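Local coordinates for protein PcyX_EBK42635 (Marine metagenome, PDB 5OWG) that probably reduces biliverdin with electrons from ferredoxin to give phycoerythrobilin, as a four-electron bilin reductase of oceanic phage type, at residues I15-K18 / D19-E23; Y176-K179 / I180-H183; I165-M168 / A169-L173. All coordinates share one frame; numbering follows the deposited sequence.

Interaction 1: I15-K18 / D19-E23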
loop_
_atom_site.group_PDB
_atom_site.type_symbol
_atom_site.label_atom_id
_atom_site.label_comp_id
_atom_site.label_asym_id
_atom_site.label_seq_id
_atom_site.Cartn_x
_atom_site.Cartn_y
_atom_site.Cartn_z
ATOM N N ILE A 15 -0.602 -14.315 -6.511
ATOM C CA ILE A 15 -1.798 -13.899 -7.235
ATOM C C ILE A 15 -3.037 -14.141 -6.386
ATOM O O ILE A 15 -3.985 -13.344 -6.402
ATOM C CB ILE A 15 -1.888 -14.633 -8.586
ATOM C CG1 ILE A 15 -0.536 -14.613 -9.309
ATOM C CG2 ILE A 15 -2.963 -14.003 -9.459
ATOM C CD1 ILE A 15 0.085 -13.238 -9.441
ATOM N N LYS A 16 -3.055 -15.242 -5.635
ATOM C CA LYS A 16 -4.154 -15.489 -4.709
ATOM C C LYS A 16 -4.241 -14.380 -3.669
ATOM O O LYS A 16 -5.298 -13.768 -3.483
ATOM C CB LYS A 16 -3.974 -16.849 -4.035
ATOM C CG LYS A 16 -5.025 -17.162 -2.989
ATOM C CD LYS A 16 -5.370 -18.639 -2.986
ATOM C CE LYS A 16 -6.350 -18.978 -1.883
ATOM N NZ LYS A 16 -7.592 -18.154 -1.950
ATOM N N TRP A 17 -3.127 -14.100 -2.987
ATOM C CA TRP A 17 -3.107 -13.008 -2.020
ATOM C C TRP A 17 -3.583 -11.702 -2.639
ATOM O O TRP A 17 -4.146 -10.850 -1.941
ATOM C CB TRP A 17 -1.696 -12.835 -1.450
ATOM C CG TRP A 17 -1.481 -11.494 -0.816
ATOM C CD1 TRP A 17 -1.613 -11.178 0.505
ATOM C CD2 TRP A 17 -1.107 -10.283 -1.483
ATOM N NE1 TRP A 17 -1.344 -9.844 0.702
ATOM C CE2 TRP A 17 -1.030 -9.273 -0.504
ATOM C CE3 TRP A 17 -0.832 -9.954 -2.814
ATOM C CZ2 TRP A 17 -0.691 -7.959 -0.814
ATOM C CZ3 TRP A 17 -0.490 -8.650 -3.119
ATOM C CH2 TRP A 17 -0.422 -7.668 -2.123
ATOM N N LYS A 18 -3.370 -11.522 -3.945
ATOM C CA LYS A 18 -3.783 -10.288 -4.601
ATOM C C LYS A 18 -5.294 -10.241 -4.792
ATOM O O LYS A 18 -5.923 -9.208 -4.536
ATOM C CB LYS A 18 -3.072 -10.145 -5.947
ATOM C CG LYS A 18 -3.352 -8.830 -6.665
ATOM C CD LYS A 18 -2.638 -8.744 -8.008
ATOM C CE LYS A 18 -3.112 -9.812 -8.985
ATOM N NZ LYS A 18 -4.591 -9.799 -9.163
ATOM N N ASP A 19 -5.892 -11.349 -5.237
ATOM C CA ASP A 19 -7.339 -11.382 -5.413
ATOM C C ASP A 19 -8.057 -11.314 -4.073
ATOM O O ASP A 19 -9.082 -10.633 -3.946
ATOM C CB ASP A 19 -7.745 -12.638 -6.184
ATOM C CG ASP A 19 -7.269 -12.619 -7.623
ATOM O OD1 ASP A 19 -6.589 -11.645 -8.012
ATOM O OD2 ASP A 19 -7.576 -13.573 -8.366
ATOM N N GLU A 20 -7.538 -12.010 -3.058
ATOM C CA GLU A 20 -8.114 -11.889 -1.722
ATOM C C GLU A 20 -7.989 -10.460 -1.210
ATOM O O GLU A 20 -8.894 -9.950 -0.539
ATOM C CB GLU A 20 -7.433 -12.862 -0.756
ATOM C CG GLU A 20 -7.449 -14.324 -1.185
ATOM C CD GLU A 20 -8.848 -14.865 -1.399
ATOM O OE1 GLU A 20 -9.523 -14.421 -2.351
ATOM O OE2 GLU A 20 -9.275 -15.738 -0.615
ATOM N N THR A 21 -6.870 -9.799 -1.518
ATOM C CA THR A 21 -6.690 -8.406 -1.118
ATOM C C THR A 21 -7.712 -7.502 -1.794
ATOM O O THR A 21 -8.296 -6.621 -1.152
ATOM C CB THR A 21 -5.263 -7.954 -1.446
ATOM O OG1 THR A 21 -4.353 -8.500 -0.484
ATOM C CG2 THR A 21 -5.139 -6.425 -1.449
ATOM N N ILE A 22 -7.941 -7.699 -3.095
ATOM C CA ILE A 22 -8.875 -6.847 -3.823
ATOM C C ILE A 22 -10.301 -7.080 -3.338
ATOM O O ILE A 22 -11.113 -6.149 -3.288
ATOM C CB ILE A 22 -8.743 -7.087 -5.338
ATOM C CG1 ILE A 22 -7.353 -6.662 -5.816
ATOM C CG2 ILE A 22 -9.810 -6.310 -6.103
ATOM C CD1 ILE A 22 -7.012 -7.119 -7.218
ATOM N N GLU A 23 -10.632 -8.324 -2.983
ATOM C CA GLU A 23 -11.970 -8.610 -2.474
ATOM C C GLU A 23 -12.237 -7.852 -1.180
ATOM O O GLU A 23 -13.320 -7.287 -0.993
ATOM C CB GLU A 23 -12.139 -10.113 -2.259
ATOM C CG GLU A 23 -13.544 -10.536 -1.839
ATOM C CD GLU A 23 -14.593 -10.226 -2.890
ATOM O OE1 GLU A 23 -14.212 -9.872 -4.025
ATOM O OE2 GLU A 23 -15.799 -10.335 -2.582
#
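K16 and E20, W17 and T21, and K18 and I22 meet as i to i+4 pairs on two successive turns of helix 14-28, an amphipathic helix packed on one face of the antiparallel sheet of this ferredoxin-dependent bilin reductase. The backbone evidence is a run of alpha-helical hydrogen bonds, among them E20 N to K16 O, 2.9 Å with an N-H...O angle of 179°. On the outer side K16 bends its chain to bring NZ to E20 OE2, a salt bridge with a weak bond of 3.2 Å. A second salt bridge, K18 NZ to D19 OD1, lies at the edge of the helix-sheet interface, where K18 touches W74 and V64; it spans 3.0 Å and meets the oxygen nearly along its C-O axis. K18 curls back for this by bending at its last two torsions, while its CG lies 4.1 Å from I22 CD1, the two side chains running side by side in the same direction. Toward the interior, strand 73-82 receives W17 at A76 and T21 at L78, and the W17 ring also meets F93 and helix 161-179. Two donors of T21 grip W17 O from opposite faces of the carbonyl plane: the amide N, and the hydroxyl OG1 at 2.8 Å. With OG1 beside its own backbone N (chi1 -76°), that hydroxyl also sits over one face of the W17 indole, offset toward the rim, 3.4 Å from CE2.

Interaction 2: Y176-K179 / I180-H183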
loop_
_atom_site.group_PDB
_atom_site.type_symbol
_atom_site.label_atom_id
_atom_site.label_comp_id
_atom_site.label_asym_id
_atom_site.label_seq_id
_atom_site.Cartn_x
_atom_site.Cartn_y
_atom_site.Cartn_z
ATOM N N TYR A 176 -7.374 -4.464 10.018
ATOM C CA TYR A 176 -6.994 -3.055 10.020
ATOM C C TYR A 176 -8.173 -2.174 9.627
ATOM O O TYR A 176 -8.434 -1.144 10.261
ATOM C CB TYR A 176 -5.818 -2.819 9.069
ATOM C CG TYR A 176 -5.447 -1.358 8.910
ATOM C CD1 TYR A 176 -4.533 -0.754 9.766
ATOM C CD2 TYR A 176 -6.012 -0.580 7.904
ATOM C CE1 TYR A 176 -4.191 0.579 9.624
ATOM C CE2 TYR A 176 -5.679 0.756 7.756
ATOM C CZ TYR A 176 -4.766 1.328 8.620
ATOM O OH TYR A 176 -4.426 2.654 8.481
ATOM N N ILE A 177 -8.895 -2.567 8.578
ATOM C CA ILE A 177 -10.026 -1.780 8.096
ATOM C C ILE A 177 -11.109 -1.684 9.158
ATOM O O ILE A 177 -11.906 -0.738 9.161
ATOM C CB ILE A 177 -10.559 -2.399 6.786
ATOM C CG1 ILE A 177 -9.485 -2.314 5.696
ATOM C CG2 ILE A 177 -11.830 -1.698 6.325
ATOM C CD1 ILE A 177 -9.785 -3.117 4.445
ATOM N N ASP A 178 -11.157 -2.649 10.077
ATOM C CA ASP A 178 -12.173 -2.642 11.124
ATOM C C ASP A 178 -11.755 -1.775 12.307
ATOM O O ASP A 178 -12.521 -0.917 12.759
ATOM C CB ASP A 178 -12.447 -4.076 11.581
ATOM C CG ASP A 178 -13.245 -4.138 12.873
ATOM O OD1 ASP A 178 -13.988 -3.179 13.170
ATOM O OD2 ASP A 178 -13.120 -5.146 13.598
ATOM N N LYS A 179 -10.547 -1.988 12.831
ATOM C CA LYS A 179 -10.149 -1.316 14.063
ATOM C C LYS A 179 -9.797 0.150 13.845
ATOM O O LYS A 179 -9.952 0.957 14.769
ATOM C CB LYS A 179 -8.965 -2.046 14.696
ATOM C CG LYS A 179 -9.276 -3.475 15.111
ATOM C CD LYS A 179 -8.044 -4.186 15.648
ATOM C CE LYS A 179 -8.365 -5.606 16.095
ATOM N NZ LYS A 179 -9.365 -5.646 17.197
ATOM N N ILE A 180 -9.326 0.519 12.652
ATOM C CA ILE A 180 -8.958 1.912 12.411
ATOM C C ILE A 180 -10.163 2.823 12.606
ATOM O O ILE A 180 -10.013 3.995 12.975
ATOM C CB ILE A 180 -8.347 2.071 11.002
ATOM C CG1 ILE A 180 -7.719 3.457 10.833
ATOM C CG2 ILE A 180 -9.400 1.861 9.920
ATOM C CD1 ILE A 180 -6.472 3.686 11.674
ATOM N N ARG A 181 -11.370 2.306 12.369
ATOM C CA ARG A 181 -12.575 3.109 12.548
ATOM C C ARG A 181 -12.670 3.656 13.967
ATOM O O ARG A 181 -13.157 4.772 14.180
ATOM C CB ARG A 181 -13.812 2.272 12.215
ATOM C CG ARG A 181 -13.869 1.790 10.773
ATOM C CD ARG A 181 -14.511 0.414 10.658
ATOM N NE ARG A 181 -15.917 0.410 11.053
ATOM C CZ ARG A 181 -16.624 -0.692 11.288
ATOM N NH1 ARG A 181 -16.058 -1.887 11.181
ATOM N NH2 ARG A 181 -17.899 -0.601 11.639
ATOM N N ASN A 182 -12.198 2.887 14.951
ATOM C CA ASN A 182 -12.350 3.245 16.359
ATOM C C ASN A 182 -11.477 4.416 16.784
ATOM O O ASN A 182 -11.464 4.748 17.976
ATOM C CB ASN A 182 -12.021 2.042 17.243
ATOM C CG ASN A 182 -13.009 0.910 17.078
ATOM O OD1 ASN A 182 -14.221 1.122 17.067
ATOM N ND2 ASN A 182 -12.493 -0.308 16.947
ATOM N N HIS A 183 -10.747 5.044 15.862
ATOM C CA HIS A 183 -9.794 6.094 16.204
ATOM C C HIS A 183 -10.076 7.392 15.456
ATOM O O HIS A 183 -9.196 8.253 15.353
ATOM C CB HIS A 183 -8.377 5.599 15.929
ATOM C CG HIS A 183 -7.980 4.438 16.786
ATOM N ND1 HIS A 183 -7.546 4.586 18.086
ATOM C CD2 HIS A 183 -7.974 3.107 16.537
ATOM C CE1 HIS A 183 -7.281 3.397 18.598
ATOM N NE2 HIS A 183 -7.532 2.482 17.679
#
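The pairs Y176-I180 and D178-R181 sit in the C-terminal part of helix 161-179 and the residues that follow, at one end of the bilin reductase helix that packs beside helix 14-28. Y176 O is satisfied by I180 N at 3.0 Å, an i to i+4 bond with an N-H...O angle of 160°. The next bonds are i to i+3: N182 N gives one of 3.0 Å to K179 O, and R181 N makes a weak one to D178 O. H183 N continues this pattern by bonding to I180 O. On the outer side D178 OD1 and R181 NH1 form a salt bridge at 3.1 Å, with the two planar groups turned 47° apart. The buried phenol of Y176 has its OH bonded to P89 O, and H183 ND1 is hydrogen-bonded to E186 OE1. The charge of K179 makes a cation-pi contact with W122. I180 has CG1 anti to its own backbone N (chi1 -169°), which directs that branch to the phenol end of Y176; its CB lies over one face of the ring, and CD1 stands 3.9 Å from Y176 OH.

Interaction 3: I165-M168 / A169-L173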
loop_
_atom_site.group_PDB
_atom_site.type_symbol
_atom_site.label_atom_id
_atom_site.label_comp_id
_atom_site.label_asym_id
_atom_site.label_seq_id
_atom_site.Cartn_x
_atom_site.Cartn_y
_atom_site.Cartn_z
ATOM N N ILE A 165 2.704 -15.695 5.593
ATOM C CA ILE A 165 2.830 -14.245 5.433
ATOM C C ILE A 165 1.627 -13.686 4.685
ATOM O O ILE A 165 1.039 -12.673 5.083
ATOM C CB ILE A 165 4.155 -13.899 4.725
ATOM C CG1 ILE A 165 5.244 -13.593 5.754
ATOM C CG2 ILE A 165 4.002 -12.697 3.786
ATOM C CD1 ILE A 165 5.493 -14.705 6.749
ATOM N N CYS A 166 1.244 -14.337 3.586
ATOM C CA CYS A 166 0.113 -13.857 2.800
ATOM C C CYS A 166 -1.186 -13.955 3.591
ATOM O O CYS A 166 -1.992 -13.018 3.600
ATOM C CB CYS A 166 0.017 -14.647 1.495
ATOM S SG CYS A 166 1.312 -14.257 0.291
ATOM N N THR A 167 -1.408 -15.090 4.261
ATOM C CA THR A 167 -2.598 -15.242 5.093
ATOM C C THR A 167 -2.661 -14.160 6.165
ATOM O O THR A 167 -3.723 -13.577 6.408
ATOM C CB THR A 167 -2.615 -16.642 5.716
ATOM O OG1 THR A 167 -3.252 -17.555 4.814
ATOM C CG2 THR A 167 -3.349 -16.664 7.063
ATOM N N MET A 168 -1.531 -13.879 6.816
ATOM C CA MET A 168 -1.486 -12.803 7.802
ATOM C C MET A 168 -1.864 -11.472 7.168
ATOM O O MET A 168 -2.790 -10.789 7.620
ATOM C CB MET A 168 -0.089 -12.713 8.413
ATOM C CG MET A 168 0.314 -13.885 9.291
ATOM S SD MET A 168 2.056 -14.308 9.078
ATOM C CE MET A 168 2.827 -12.700 9.285
ATOM N N ALA A 169 -1.142 -11.083 6.114
ATOM C CA ALA A 169 -1.390 -9.801 5.467
ATOM C C ALA A 169 -2.855 -9.653 5.082
ATOM O O ALA A 169 -3.454 -8.590 5.277
ATOM C CB ALA A 169 -0.493 -9.661 4.237
ATOM N N VAL A 170 -3.450 -10.716 4.539
ATOM C CA VAL A 170 -4.860 -10.671 4.169
ATOM C C VAL A 170 -5.727 -10.529 5.413
ATOM O O VAL A 170 -6.693 -9.757 5.428
ATOM C CB VAL A 170 -5.226 -11.921 3.343
ATOM C CG1 VAL A 170 -6.666 -12.376 3.601
ATOM C CG2 VAL A 170 -5.025 -11.641 1.859
ATOM N N SER A 171 -5.389 -11.256 6.479
ATOM C CA SER A 171 -6.172 -11.179 7.706
ATOM C C SER A 171 -5.835 -9.933 8.513
ATOM O O SER A 171 -6.700 -9.404 9.221
ATOM C CB SER A 171 -5.950 -12.432 8.556
ATOM O OG SER A 171 -6.272 -13.605 7.827
ATOM N N ASN A 172 -4.592 -9.452 8.421
ATOM C CA ASN A 172 -4.228 -8.205 9.084
ATOM C C ASN A 172 -4.873 -7.008 8.397
ATOM O O ASN A 172 -5.101 -5.974 9.036
ATOM C CB ASN A 172 -2.706 -8.053 9.115
ATOM C CG ASN A 172 -2.028 -9.116 9.962
ATOM O OD1 ASN A 172 -2.626 -10.142 10.286
ATOM N ND2 ASN A 172 -0.772 -8.874 10.322
ATOM N N LEU A 173 -5.174 -7.132 7.103
ATOM C CA LEU A 173 -5.883 -6.076 6.389
ATOM C C LEU A 173 -7.336 -5.996 6.842
ATOM O O LEU A 173 -7.806 -4.942 7.288
ATOM C CB LEU A 173 -5.802 -6.328 4.881
ATOM C CG LEU A 173 -6.580 -5.370 3.977
ATOM C CD1 LEU A 173 -6.062 -3.947 4.107
ATOM C CD2 LEU A 173 -6.502 -5.844 2.536
#
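T167 O is gripped by two donors of S171, the amide N and the hydroxyl OG, each at 2.9 Å. They approach from opposite faces of the carbonyl plane, the hydroxyl tilted 32° from it. The hydroxyl can fold back because OG stands beside its own backbone N, chi1 -57°, while S171 CB, placed by the helical backbone, lies 3.3 Å from T167 O. One oxygen therefore takes both the regular i to i+4 bond and a side-chain bond, which fixes the rotation of the serine. S171 O in turn accepts from the side-chain amide of N175, one turn further on. These residues belong to helix 161-179, which in this bilin reductase lies against helix 14-28 and the antiparallel sheet. Alpha-helical bonding is seen in A169 N to I165 O, 2.9 Å and 175°, and in V170 N to C166 O, also 2.9 Å. V170 CB lies over the preceding turn, 3.4 Å from C166 O, on the side where C166, A169 and V170 face W17. Toward the sheet, A169 and I165 touch F93 of strand 90-96, and A169 O accepts a hydrogen bond from Y91 OH. A169 CB itself rests 3.5 Å from I165 O.

How the interactions relate
Along the chain the order is interaction 1, interaction 3, interaction 2. Interaction 1 lies on helix 14-28; interaction 3 and segment 176-179 of interaction 2 lie on helix 161-179, with 180-183 following it, and their centres stand 16 Å apart. Interactions 1 and 3 touch directly, with centres 10 Å apart: W17 NE1 lies 3.6 Å from A169 CB, and E20 CB lies 3.8 Å from V170 CG2. Interaction 2 is farther along, its centre 21 Å from that of interaction 1 and its nearest atoms about 7 Å away. The two helices thus pack together on the antiparallel sheet, all three contacts reaching strand 73-82 or 90-96, so segments distant in sequence form one helical layer.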